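Local atomic coordinates of angiotensin-converting enzyme (Anopheles gambiae, PDB entry 6S1Y), a protein that probably acts as a zinc-dependent peptidase of the angiotensin-converting enzyme family, cleaving peptide bonds. Residues 41-45 / 46-50. Numbering follows the deposited sequence.
Sequences GSNLT and EFNLS. With NAG (2-acetamido-2-deoxy-beta-D-glucopyranose), chain B; NAG (2-acetamido-2-deoxy-beta-D-glucopyranose), chain C.
Thr-45 is the N-cap of helix 46-70, and Thr-45 O accepts a hydrogen bond from Leu-49 N at 2.9 Å in the first turn, while the extended residues 43-45 link this helix to the end of helix 12-42. The same connection is an N-glycosylation sequon, Asn-43, Leu-44, Thr-45, and the same threonine completes the sequon and caps the helix. Its OG1 stands between the backbone N and the carbonyl carbon (chi1 65°), a rotation that turns the hydroxyl toward the first turn of the helix, where it accepts from Asn-48 N at 2.9 Å. That hydroxyl also shares a 2.7 Å hydrogen bond with O6 of the first sugar, which is joined through C1 to Asn-43 ND2. Asn-48 reaches back across the turn: its ND2 donates to Asn-43 O over 2.9 Å, with a nearly straight N-H...O angle of 173° and with the acceptor close to the plane of the Asn-48 amide. A weak second bond from Asn-48 ND2 reaches the ring oxygen O5 of the first sugar, so the one amide nitrogen of Asn-48 meets both the loop backbone and the sugar ring. The side chains of Asn-48 and Leu-49 also touch Tyr-40 of helix 12-42. With chi1 at 174°, the Phe-47 ring is carried away from the Thr-45 cap to the second sugar, whose acetamido methyl C8 lies over the centre of the ring, 3.6 Å above its plane.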
ATOM      1  N   GLY A  41     -10.493   6.384 -14.594  1.00 48.50           N
ATOM      2  CA  GLY A  41     -10.301   5.267 -13.682  1.00 48.81           C
ATOM      3  C   GLY A  41     -11.522   4.382 -13.578  1.00 48.52           C
ATOM      4  O   GLY A  41     -11.398   3.156 -13.439  1.00 46.33           O
ATOM      5  N   SER A  42     -12.713   4.982 -13.666  1.00 48.31           N
ATOM      6  CA  SER A  42     -13.992   4.292 -13.545  1.00 49.85           C
ATOM      7  C   SER A  42     -14.483   3.718 -14.857  1.00 48.82           C
ATOM      8  O   SER A  42     -15.429   2.924 -14.862  1.00 49.13           O
ATOM      9  CB  SER A  42     -15.072   5.251 -13.037  1.00 49.37           C
ATOM     10  OG  SER A  42     -14.604   5.951 -11.904  1.00 51.91           O
ATOM     11  N   ASN A  43     -13.851   4.103 -15.966  1.00 49.80           N
ATOM     12  CA  ASN A  43     -14.426   3.827 -17.288  1.00 51.69           C
ATOM     13  C   ASN A  43     -13.295   4.064 -18.310  1.00 51.00           C
ATOM     14  O   ASN A  43     -13.155   5.160 -18.839  1.00 50.05           O
ATOM     15  CB  ASN A  43     -15.637   4.719 -17.496  1.00 50.57           C
ATOM     16  CG  ASN A  43     -16.342   4.468 -18.791  1.00 50.15           C
ATOM     17  OD1 ASN A  43     -16.121   3.458 -19.431  1.00 50.94           O
ATOM     18  ND2 ASN A  43     -17.202   5.409 -19.187  1.00 52.14           N
ATOM     19  N   LEU A  44     -12.504   3.013 -18.548  1.00 52.39           N
ATOM     20  CA  LEU A  44     -11.288   3.154 -19.356  1.00 53.61           C
ATOM     21  C   LEU A  44     -11.668   3.133 -20.829  1.00 54.47           C
ATOM     22  O   LEU A  44     -11.744   2.076 -21.455  1.00 58.46           O
ATOM     23  CB  LEU A  44     -10.288   2.039 -19.082  1.00 56.03           C
ATOM     24  CG  LEU A  44      -9.604   1.879 -17.737  1.00 53.89           C
ATOM     25  CD1 LEU A  44      -8.977   0.504 -17.709  1.00 53.01           C
ATOM     26  CD2 LEU A  44      -8.554   2.939 -17.497  1.00 52.15           C
ATOM     27  N   THR A  45     -11.905   4.309 -21.385  1.00 53.25           N
ATOM     28  CA  THR A  45     -12.088   4.459 -22.815  1.00 53.56           C
ATOM     29  C   THR A  45     -11.006   5.386 -23.328  1.00 51.12           C
ATOM     30  O   THR A  45     -10.468   6.215 -22.593  1.00 49.84           O
ATOM     31  CB  THR A  45     -13.461   5.043 -23.172  1.00 53.79           C
ATOM     32  OG1 THR A  45     -13.552   6.382 -22.658  1.00 52.46           O
ATOM     33  CG2 THR A  45     -14.567   4.183 -22.600  1.00 50.64           C
ATOM     34  N   GLU A  46     -10.704   5.257 -24.613  1.00 52.95           N
ATOM     35  CA  GLU A  46      -9.701   6.135 -25.194  1.00 55.04           C
ATOM     36  C   GLU A  46     -10.181   7.574 -25.150  1.00 52.58           C
ATOM     37  O   GLU A  46      -9.399   8.489 -24.881  1.00 52.64           O
ATOM     38  CB  GLU A  46      -9.368   5.661 -26.608  1.00 62.43           C
ATOM     39  CG  GLU A  46      -8.528   4.367 -26.567  1.00 65.98           C
ATOM     40  CD  GLU A  46      -8.729   3.455 -27.761  1.00 73.21           C
ATOM     41  OE1 GLU A  46      -8.581   3.927 -28.919  1.00 70.00           O
ATOM     42  OE2 GLU A  46      -9.017   2.253 -27.534  1.00 74.61           O
ATOM     43  N   PHE A  47     -11.485   7.792 -25.332  1.00 53.28           N
ATOM     44  CA  PHE A  47     -12.019   9.138 -25.181  1.00 52.90           C
ATOM     45  C   PHE A  47     -11.750   9.683 -23.788  1.00 53.07           C
ATOM     46  O   PHE A  47     -11.289  10.824 -23.633  1.00 53.33           O
ATOM     47  CB  PHE A  47     -13.514   9.152 -25.453  1.00 53.27           C
ATOM     48  CG  PHE A  47     -14.150  10.481 -25.178  1.00 54.38           C
ATOM     49  CD1 PHE A  47     -14.004  11.528 -26.074  1.00 53.97           C
ATOM     50  CD2 PHE A  47     -14.892  10.684 -24.024  1.00 54.62           C
ATOM     51  CE1 PHE A  47     -14.599  12.754 -25.832  1.00 56.93           C
ATOM     52  CE2 PHE A  47     -15.481  11.906 -23.771  1.00 57.33           C
ATOM     53  CZ  PHE A  47     -15.343  12.948 -24.675  1.00 56.37           C
ATOM     54  N   ASN A  48     -12.053   8.884 -22.751  1.00 52.32           N
ATOM     55  CA  ASN A  48     -11.847   9.339 -21.377  1.00 51.08           C
ATOM     56  C   ASN A  48     -10.373   9.521 -21.056  1.00 50.06           C
ATOM     57  O   ASN A  48     -10.020  10.371 -20.234  1.00 48.58           O
ATOM     58  CB  ASN A  48     -12.476   8.352 -20.398  1.00 50.70           C
ATOM     59  CG  ASN A  48     -14.005   8.461 -20.361  1.00 51.38           C
ATOM     60  OD1 ASN A  48     -14.582   9.420 -20.861  1.00 51.88           O
ATOM     61  ND2 ASN A  48     -14.653   7.473 -19.769  1.00 49.23           N
ATOM     62  N   LEU A  49      -9.495   8.754 -21.703  1.00 50.83           N
ATOM     63  CA  LEU A  49      -8.068   8.985 -21.513  1.00 51.48           C
ATOM     64  C   LEU A  49      -7.657  10.351 -22.053  1.00 51.39           C
ATOM     65  O   LEU A  49      -6.901  11.073 -21.398  1.00 50.03           O
ATOM     66  CB  LEU A  49      -7.250   7.880 -22.170  1.00 50.30           C
ATOM     67  CG  LEU A  49      -5.731   8.081 -22.065  1.00 49.72           C
ATOM     68  CD1 LEU A  49      -5.247   8.330 -20.633  1.00 51.08           C
ATOM     69  CD2 LEU A  49      -5.057   6.859 -22.646  1.00 50.40           C
ATOM     70  N   SER A  50      -8.161  10.735 -23.233  1.00 51.99           N
ATOM     71  CA  SER A  50      -7.799  12.034 -23.799  1.00 53.53           C
ATOM     72  C   SER A  50      -8.222  13.179 -22.889  1.00 51.52           C
ATOM     73  O   SER A  50      -7.490  14.158 -22.727  1.00 50.87           O
ATOM     74  CB  SER A  50      -8.439  12.217 -25.172  1.00 53.72           C
ATOM     75  OG  SER A  50      -8.073  11.147 -26.016  1.00 57.98           O
TER
HETATM   76  C1  NAG B   1     -17.942   5.417 -20.416  1.00 52.01           C
HETATM   77  C2  NAG B   1     -19.409   5.755 -20.140  1.00 54.48           C
HETATM   78  C3  NAG B   1     -20.154   6.092 -21.442  1.00 54.80           C
HETATM   79  C4  NAG B   1     -19.420   7.168 -22.227  1.00 56.43           C
HETATM   80  C5  NAG B   1     -17.978   6.715 -22.448  1.00 55.56           C
HETATM   81  C6  NAG B   1     -17.129   7.734 -23.171  1.00 56.64           C
HETATM   82  C7  NAG B   1     -20.523   4.752 -18.199  1.00 52.43           C
HETATM   83  C8  NAG B   1     -21.188   3.529 -17.647  1.00 52.33           C
HETATM   84  N2  NAG B   1     -20.067   4.655 -19.449  1.00 55.18           N
HETATM   85  O3  NAG B   1     -21.473   6.519 -21.108  1.00 58.49           O
HETATM   86  O4  NAG B   1     -20.005   7.360 -23.512  1.00 58.96           O
HETATM   87  O5  NAG B   1     -17.342   6.465 -21.187  1.00 51.81           O
HETATM   88  O6  NAG B   1     -15.899   7.169 -23.613  1.00 54.55           O
HETATM   89  O7  NAG B   1     -20.393   5.777 -17.543  1.00 52.92           O
HETATM   90  C1  NAG C   2     -21.007   8.391 -23.660  1.00 58.59           C
HETATM   91  C2  NAG C   2     -20.964   8.957 -25.092  1.00 60.61           C
HETATM   92  C3  NAG C   2     -22.085   9.976 -25.300  1.00 65.84           C
HETATM   93  C4  NAG C   2     -23.427   9.447 -24.822  1.00 65.67           C
HETATM   94  C5  NAG C   2     -23.319   8.855 -23.422  1.00 63.15           C
HETATM   95  C6  NAG C   2     -24.604   8.200 -22.972  1.00 62.04           C
HETATM   96  C7  NAG C   2     -18.846   9.142 -26.335  1.00 58.25           C
HETATM   97  C8  NAG C   2     -17.574   9.920 -26.496  1.00 57.48           C
HETATM   98  N2  NAG C   2     -19.680   9.572 -25.378  1.00 58.57           N
HETATM   99  O3  NAG C   2     -22.177  10.273 -26.692  1.00 69.70           O
HETATM  100  O4  NAG C   2     -24.359  10.521 -24.791  1.00 71.11           O
HETATM  101  O5  NAG C   2     -22.298   7.850 -23.407  1.00 58.00           O
HETATM  102  O6  NAG C   2     -24.418   7.409 -21.809  1.00 60.92           O
HETATM  103  O7  NAG C   2     -19.099   8.169 -27.033  1.00 59.91           O